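Local coordinates for pvivax hypothetical protein (Plasmodium vivax, PDB 2B30), which is of unknown function but, as a putative Cof-like hydrolase of the haloacid dehalogenase superfamily, is probably a metal-dependent phosphatase, at residues A[266-269]-A[270-274]; A[44-47]-A[48-52]; A[231-235]-A[236-240]. All coordinates share one frame; numbering follows the deposited sequence.

Contact 1. Residues A[266-269]-A[270-274]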
loop_
_atom_site.group_PDB
_atom_site.type_symbol
_atom_site.label_atom_id
_atom_site.label_comp_id
_atom_site.label_asym_id
_atom_site.label_seq_id
_atom_site.Cartn_x
_atom_site.Cartn_y
_atom_site.Cartn_z
ATOM N N ALA A 266 -10.532 1.704 -21.032
ATOM C CA ALA A 266 -11.693 2.566 -21.296
ATOM C C ALA A 266 -12.898 2.194 -20.439
ATOM O O ALA A 266 -13.647 3.073 -19.989
ATOM C CB ALA A 266 -12.069 2.483 -22.753
ATOM N N ASN A 267 -13.083 0.893 -20.212
ATOM C CA ASN A 267 -14.184 0.407 -19.369
ATOM C C ASN A 267 -13.894 0.400 -17.861
ATOM O O ASN A 267 -14.672 -0.140 -17.083
ATOM C CB ASN A 267 -14.628 -0.990 -19.814
ATOM C CG ASN A 267 -13.477 -1.967 -19.936
ATOM O OD1 ASN A 267 -12.681 -1.893 -20.870
ATOM N ND2 ASN A 267 -13.404 -2.910 -19.013
ATOM N N ALA A 268 -12.793 1.012 -17.438
ATOM C CA ALA A 268 -12.419 0.979 -16.035
ATOM C C ALA A 268 -13.406 1.759 -15.197
ATOM O O ALA A 268 -14.137 2.604 -15.700
ATOM C CB ALA A 268 -11.027 1.528 -15.840
ATOM N N THR A 269 -13.417 1.463 -13.905
ATOM C CA THR A 269 -14.243 2.186 -12.962
ATOM C C THR A 269 -13.660 3.581 -12.757
ATOM O O THR A 269 -12.467 3.777 -12.929
ATOM C CB THR A 269 -14.366 1.415 -11.629
ATOM O OG1 THR A 269 -15.348 2.054 -10.810
ATOM C CG2 THR A 269 -13.043 1.369 -10.874
ATOM N N ASP A 270 -14.502 4.550 -12.406
ATOM C CA ASP A 270 -14.062 5.952 -12.298
ATOM C C ASP A 270 -12.857 6.111 -11.405
ATOM O O ASP A 270 -11.957 6.885 -11.710
ATOM C CB ASP A 270 -15.174 6.855 -11.768
ATOM C CG ASP A 270 -16.211 7.174 -12.815
ATOM O OD1 ASP A 270 -15.898 7.054 -14.020
ATOM O OD2 ASP A 270 -17.341 7.553 -12.431
ATOM N N SER A 271 -12.855 5.384 -10.293
ATOM C CA SER A 271 -11.737 5.405 -9.362
ATOM C C SER A 271 -10.427 4.940 -10.019
ATOM O O SER A 271 -9.393 5.594 -9.902
ATOM C CB SER A 271 -12.056 4.523 -8.173
ATOM O OG SER A 271 -10.897 4.323 -7.405
ATOM N N ALA A 272 -10.486 3.815 -10.723
ATOM C CA ALA A 272 -9.318 3.263 -11.389
ATOM C C ALA A 272 -8.811 4.206 -12.467
ATOM O O ALA A 272 -7.601 4.350 -12.649
ATOM C CB ALA A 272 -9.644 1.905 -11.991
ATOM N N LYS A 273 -9.735 4.835 -13.187
ATOM C CA LYS A 273 -9.380 5.774 -14.261
ATOM C C LYS A 273 -8.567 6.967 -13.752
ATOM O O LYS A 273 -7.643 7.417 -14.435
ATOM C CB LYS A 273 -10.640 6.286 -14.984
ATOM C CG LYS A 273 -11.246 5.301 -15.997
ATOM C CD LYS A 273 -12.465 5.892 -16.727
ATOM C CE LYS A 273 -12.987 4.937 -17.800
ATOM N NZ LYS A 273 -14.093 5.496 -18.633
ATOM N N SER A 274 -8.917 7.472 -12.563
ATOM C CA SER A 274 -8.240 8.631 -11.986
ATOM C C SER A 274 -6.925 8.265 -11.304
ATOM O O SER A 274 -5.981 9.054 -11.334
ATOM C CB SER A 274 -9.145 9.380 -11.005
ATOM O OG SER A 274 -9.704 8.498 -10.060
HETATM O O HOH W 1 -15.349 4.048 -8.759
#
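The amide N of K273 meets the carbonyl O of T269 at 2.9 Å, with an N-H...O angle of 161°. This i-to-i+4 bond opens helix 270-275 and fits T269 as its N-cap residue. The threonine side chain itself makes no capping bond. Its hydroxyl is turned away from the backbone N (chi1 -171°), and OG1 instead holds a water at 2.9 Å. The same water accepts from S271 N at 3.2 Å, so the hydroxyl and a first-turn amide are linked through solvent. The same torsion lodges the methyl between backbone N and carbonyl carbon, where CG2 of T269 rests 3.6 Å from CB of A272. A268, a buried residue, puts its CB 4.1 Å from CB of A272 and 3.8 Å from CG of K273. From there the lysine chain, extended beyond CG, runs back along the loop until NZ makes a weak hydrogen bond to A266 O at 2.8 Å, seven residues earlier in the chain. In the haloacid dehalogenase-like core this is the loop after strand 261-264 entering helix 270-275, and the side chain of A268 is about 4 Å from that of D248, a calcium ligand whose backbone is bonded to that of T269. A272 also packs on L256 of helix 253-257. N267 ties the loop further, accepting from H284 N through OD1 and donating to G36 O through ND2. Loop and first turn are thus joined by one sound backbone bond, the water bridge, the weak lysine bond and the A268-A272 methyl contact. The weak bond from NZ to the A266 carbonyl would probably spread some of the lysine charge onto a polar but neutral group.

Contact 2. Residues A[44-47]-A[48-52]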
loop_
_atom_site.group_PDB
_atom_site.type_symbol
_atom_site.label_atom_id
_atom_site.label_comp_id
_atom_site.label_asym_id
_atom_site.label_seq_id
_atom_site.Cartn_x
_atom_site.Cartn_y
_atom_site.Cartn_z
ATOM N N ILE A 44 -16.485 -14.500 -25.163
ATOM C CA ILE A 44 -15.257 -13.948 -25.751
ATOM C C ILE A 44 -14.003 -14.485 -25.041
ATOM O O ILE A 44 -12.978 -14.710 -25.676
ATOM C CB ILE A 44 -15.280 -12.377 -25.731
ATOM C CG1 ILE A 44 -16.332 -11.851 -26.726
ATOM C CG2 ILE A 44 -13.903 -11.790 -26.062
ATOM C CD1 ILE A 44 -16.815 -10.424 -26.464
ATOM N N LYS A 45 -14.104 -14.694 -23.730
ATOM C CA LYS A 45 -12.963 -15.082 -22.903
ATOM C C LYS A 45 -11.804 -14.078 -23.077
ATOM O O LYS A 45 -11.976 -12.878 -22.797
ATOM C CB LYS A 45 -12.570 -16.540 -23.181
ATOM C CG LYS A 45 -13.716 -17.504 -22.887
ATOM C CD LYS A 45 -13.311 -18.971 -22.949
ATOM C CE LYS A 45 -14.528 -19.872 -22.702
ATOM N NZ LYS A 45 -14.176 -21.316 -22.527
ATOM N N VAL A 46 -10.649 -14.550 -23.543
ATOM C CA VAL A 46 -9.522 -13.675 -23.844
ATOM C C VAL A 46 -9.346 -13.598 -25.358
ATOM O O VAL A 46 -8.996 -14.607 -25.988
ATOM C CB VAL A 46 -8.210 -14.184 -23.218
ATOM C CG1 VAL A 46 -7.094 -13.158 -23.418
ATOM C CG2 VAL A 46 -8.412 -14.476 -21.747
ATOM N N PRO A 47 -9.596 -12.404 -25.944
ATOM C CA PRO A 47 -9.407 -12.112 -27.364
ATOM C C PRO A 47 -8.100 -12.624 -27.908
ATOM O O PRO A 47 -7.083 -12.521 -27.238
ATOM C CB PRO A 47 -9.379 -10.589 -27.395
ATOM C CG PRO A 47 -10.251 -10.183 -26.263
ATOM C CD PRO A 47 -10.121 -11.233 -25.214
ATOM N N SER A 48 -8.122 -13.145 -29.127
ATOM C CA SER A 48 -6.916 -13.647 -29.790
ATOM C C SER A 48 -5.786 -12.607 -29.937
ATOM O O SER A 48 -4.608 -12.979 -29.933
ATOM C CB SER A 48 -7.286 -14.187 -31.171
ATOM O OG SER A 48 -7.981 -13.197 -31.904
ATOM N N GLU A 49 -6.135 -11.324 -30.076
ATOM C CA GLU A 49 -5.125 -10.253 -30.188
ATOM C C GLU A 49 -4.310 -10.170 -28.911
ATOM O O GLU A 49 -3.104 -9.925 -28.952
ATOM C CB GLU A 49 -5.733 -8.862 -30.436
ATOM C CG GLU A 49 -6.891 -8.820 -31.405
ATOM C CD GLU A 49 -8.232 -8.904 -30.700
ATOM O OE1 GLU A 49 -8.582 -7.933 -29.998
ATOM O OE2 GLU A 49 -8.928 -9.937 -30.849
ATOM N N ASN A 50 -4.978 -10.347 -27.776
ATOM C CA ASN A 50 -4.288 -10.319 -26.501
ATOM C C ASN A 50 -3.323 -11.501 -26.357
ATOM O O ASN A 50 -2.196 -11.332 -25.873
ATOM C CB ASN A 50 -5.284 -10.287 -25.345
ATOM C CG ASN A 50 -5.988 -8.945 -25.206
ATOM O OD1 ASN A 50 -5.704 -7.987 -25.930
ATOM N ND2 ASN A 50 -6.913 -8.873 -24.260
ATOM N N ILE A 51 -3.757 -12.677 -26.808
ATOM C CA ILE A 51 -2.915 -13.878 -26.790
ATOM C C ILE A 51 -1.641 -13.675 -27.615
ATOM O O ILE A 51 -0.554 -14.027 -27.164
ATOM C CB ILE A 51 -3.694 -15.137 -27.249
ATOM C CG1 ILE A 51 -4.474 -15.748 -26.087
ATOM C CG2 ILE A 51 -2.769 -16.215 -27.759
ATOM C CD1 ILE A 51 -5.622 -14.924 -25.605
ATOM N N ASP A 52 -1.763 -13.094 -28.803
ATOM C CA ASP A 52 -0.582 -12.788 -29.627
ATOM C C ASP A 52 0.303 -11.751 -28.957
ATOM O O ASP A 52 1.523 -11.815 -29.044
ATOM C CB ASP A 52 -0.991 -12.265 -31.014
ATOM C CG ASP A 52 -1.675 -13.319 -31.855
ATOM O OD1 ASP A 52 -1.087 -14.410 -32.049
ATOM O OD2 ASP A 52 -2.803 -13.055 -32.325
#
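The N-terminus of helix 48-60, entered from the loop that follows helix 34-38, has P47 at the N-cap position. Its carbonyl O faces the first turn and receives two weak bonds, from I51 N at 3.4 Å and from N50 N at 3.1 Å, the latter strongly bent (126°). The proline ring runs alongside the N50 side chain, both pointing the same way, with ND2 of N50 4.1 Å from CG of P47. The side-chain amide of N50 is itself held from outside: OD1 accepts from A290 N of helix 288-297, and ND2 gives a weak bond to L38 O. E49 bends sharply at its second torsion (chi2 94°), which folds the carboxylate back until OE2 lies 3.5 Å from CB of P47. V46 crosses N50 at about a right angle, CG1 of V46 standing 3.9 Å from CB of N50, while the valine also packs on F34, L38 and F39. Helix 48-60 connects the neighbouring parallel strands 29-33 and 63-67, and the arrangement therefore starts the helical arm of a beta-alpha-beta crossover in the Rossmann-like core of the haloacid dehalogenase fold.

Contact 3. Residues A[231-235]-A[236-240]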
loop_
_atom_site.group_PDB
_atom_site.type_symbol
_atom_site.label_atom_id
_atom_site.label_comp_id
_atom_site.label_asym_id
_atom_site.label_seq_id
_atom_site.Cartn_x
_atom_site.Cartn_y
_atom_site.Cartn_z
ATOM N N TYR A 231 6.932 -8.555 -4.024
ATOM C CA TYR A 231 7.744 -9.774 -3.926
ATOM C C TYR A 231 8.474 -10.055 -5.227
ATOM O O TYR A 231 9.647 -10.449 -5.200
ATOM C CB TYR A 231 6.909 -10.998 -3.510
ATOM C CG TYR A 231 6.662 -11.028 -2.025
ATOM C CD1 TYR A 231 7.409 -11.847 -1.187
ATOM C CD2 TYR A 231 5.706 -10.196 -1.455
ATOM C CE1 TYR A 231 7.200 -11.844 0.169
ATOM C CE2 TYR A 231 5.488 -10.192 -0.107
ATOM C CZ TYR A 231 6.236 -11.012 0.706
ATOM O OH TYR A 231 5.987 -10.986 2.059
ATOM N N LEU A 232 7.786 -9.850 -6.356
ATOM C CA LEU A 232 8.380 -10.060 -7.687
ATOM C C LEU A 232 9.425 -9.000 -8.013
ATOM O O LEU A 232 10.459 -9.297 -8.611
ATOM C CB LEU A 232 7.306 -10.068 -8.770
ATOM C CG LEU A 232 6.370 -11.276 -8.792
ATOM C CD1 LEU A 232 5.389 -11.151 -9.961
ATOM C CD2 LEU A 232 7.158 -12.578 -8.879
ATOM N N LEU A 233 9.164 -7.768 -7.601
ATOM C CA LEU A 233 10.134 -6.690 -7.796
ATOM C C LEU A 233 11.427 -6.977 -7.030
ATOM O O LEU A 233 12.519 -6.799 -7.565
ATOM C CB LEU A 233 9.548 -5.345 -7.354
ATOM C CG LEU A 233 8.200 -4.950 -7.962
ATOM C CD1 LEU A 233 7.867 -3.527 -7.579
ATOM C CD2 LEU A 233 8.172 -5.124 -9.471
ATOM N N LYS A 234 11.283 -7.421 -5.783
ATOM C CA LYS A 234 12.422 -7.733 -4.928
ATOM C C LYS A 234 13.154 -8.974 -5.421
ATOM O O LYS A 234 14.384 -8.983 -5.494
ATOM C CB LYS A 234 11.975 -7.922 -3.473
ATOM C CG LYS A 234 11.660 -6.612 -2.759
ATOM C CD LYS A 234 12.919 -5.960 -2.195
ATOM C CE LYS A 234 13.273 -6.539 -0.827
ATOM N NZ LYS A 234 14.609 -6.105 -0.325
ATOM N N HIS A 235 12.392 -10.011 -5.770
ATOM C CA HIS A 235 12.973 -11.281 -6.204
ATOM C C HIS A 235 13.835 -11.111 -7.466
ATOM O O HIS A 235 14.882 -11.753 -7.592
ATOM C CB HIS A 235 11.872 -12.325 -6.434
ATOM C CG HIS A 235 12.378 -13.732 -6.559
ATOM N ND1 HIS A 235 12.867 -14.447 -5.487
ATOM C CD2 HIS A 235 12.449 -14.562 -7.628
ATOM C CE1 HIS A 235 13.234 -15.651 -5.892
ATOM N NE2 HIS A 235 12.989 -15.746 -7.187
ATOM N N TYR A 236 13.398 -10.240 -8.375
ATOM C CA TYR A 236 14.069 -10.046 -9.646
ATOM C C TYR A 236 14.715 -8.675 -9.752
ATOM O O TYR A 236 15.104 -8.264 -10.828
ATOM C CB TYR A 236 13.070 -10.222 -10.794
ATOM C CG TYR A 236 12.579 -11.628 -10.945
ATOM C CD1 TYR A 236 13.420 -12.622 -11.441
ATOM C CD2 TYR A 236 11.279 -11.978 -10.601
ATOM C CE1 TYR A 236 12.976 -13.928 -11.587
ATOM C CE2 TYR A 236 10.826 -13.290 -10.749
ATOM C CZ TYR A 236 11.680 -14.248 -11.242
ATOM O OH TYR A 236 11.249 -15.535 -11.380
ATOM N N ASN A 237 14.801 -7.955 -8.644
ATOM C CA ASN A 237 15.407 -6.616 -8.634
ATOM C C ASN A 237 14.925 -5.662 -9.764
ATOM O O ASN A 237 15.703 -4.930 -10.369
ATOM C CB ASN A 237 16.929 -6.768 -8.663
ATOM C CG ASN A 237 17.649 -5.472 -8.367
ATOM O OD1 ASN A 237 17.257 -4.714 -7.469
ATOM N ND2 ASN A 237 18.704 -5.196 -9.138
ATOM N N ILE A 238 13.632 -5.686 -10.038
ATOM C CA ILE A 238 13.023 -4.823 -11.045
ATOM C C ILE A 238 12.539 -3.560 -10.360
ATOM O O ILE A 238 11.824 -3.636 -9.372
ATOM C CB ILE A 238 11.839 -5.540 -11.694
ATOM C CG1 ILE A 238 12.362 -6.738 -12.485
ATOM C CG2 ILE A 238 11.039 -4.599 -12.582
ATOM C CD1 ILE A 238 11.274 -7.542 -13.187
ATOM N N SER A 239 12.925 -2.401 -10.876
ATOM C CA SER A 239 12.550 -1.130 -10.258
ATOM C C SER A 239 11.157 -0.678 -10.728
ATOM O O SER A 239 10.667 -1.139 -11.743
ATOM C CB SER A 239 13.600 -0.069 -10.580
ATOM O OG SER A 239 13.525 0.300 -11.949
ATOM N N ASN A 240 10.524 0.204 -9.964
ATOM C CA ASN A 240 9.211 0.757 -10.302
ATOM C C ASN A 240 9.205 1.402 -11.703
ATOM O O ASN A 240 8.323 1.140 -12.498
ATOM C CB ASN A 240 8.801 1.767 -9.218
ATOM C CG ASN A 240 7.485 2.473 -9.521
ATOM O OD1 ASN A 240 7.304 3.078 -10.591
ATOM N ND2 ASN A 240 6.563 2.421 -8.561
#
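Helix 225-235 ends where I238 N turns back to L233 O at 2.9 Å and N237 N bonds weakly to K234 O at 3.3 Å. This pair of bonds, one reaching back five residues and one three, with N237 at positive phi (47°) as the C-prime residue, defines a Schellman motif. Just before it, Y236 N still makes a helical bond to L232 O at 3.1 Å. H235 and Y236, at the helix end, form a T-shaped pair: the edge of H235 is directed at the face of Y236, ring centres 5.0 Å apart and planes at 89°. The atom doing the touching is CD2 of H235, 3.7 Å from CZ of Y236, so the edge meets the phenol toward its rim and not over its centre. H235 reaches this place because its CG points away from its own backbone N (chi1 -166°), which carries the imidazole toward the tyrosine that follows it. Y236 lies side by side with L232, the two pointing the same way, with CE2 of Y236 4.2 Å from CD2 of L232. The phenol is fixed at its far end by a hydrogen bond between its OH and Q105 N, and M63 of strand 63-67 packs against it. Nearby on the helix, the hydroxyl of Y231 bonds to K234 NZ of the second subunit. Across the turn, L233 of the helix and I238 beyond it both pack on L29 of strand 29-33, and CD2 of L233 comes 4.3 Å from CG2 of I238.

In the fold
All three contacts are helix ends of the same haloacid dehalogenase core. Contacts 1 and 2 are N-termini: contact 1 follows strand 261-264, contact 2 the loop after helix 34-38. Contact 3 is a C-terminus leading toward strand 243-247. The calcium ion, bound by D33, D35 and D248, lies nearest the first two: about 9 Å from the side chain of A272 in contact 1 and about 12 Å from that of V46 in contact 2. Their centres are about 21 Å apart, with about 10 Å between nearest atoms. Contact 3 lies away from the metal, just before strand 243-247; its centre is about 26 Å from that of contact 1 and about 28 Å from that of contact 2. None touches another.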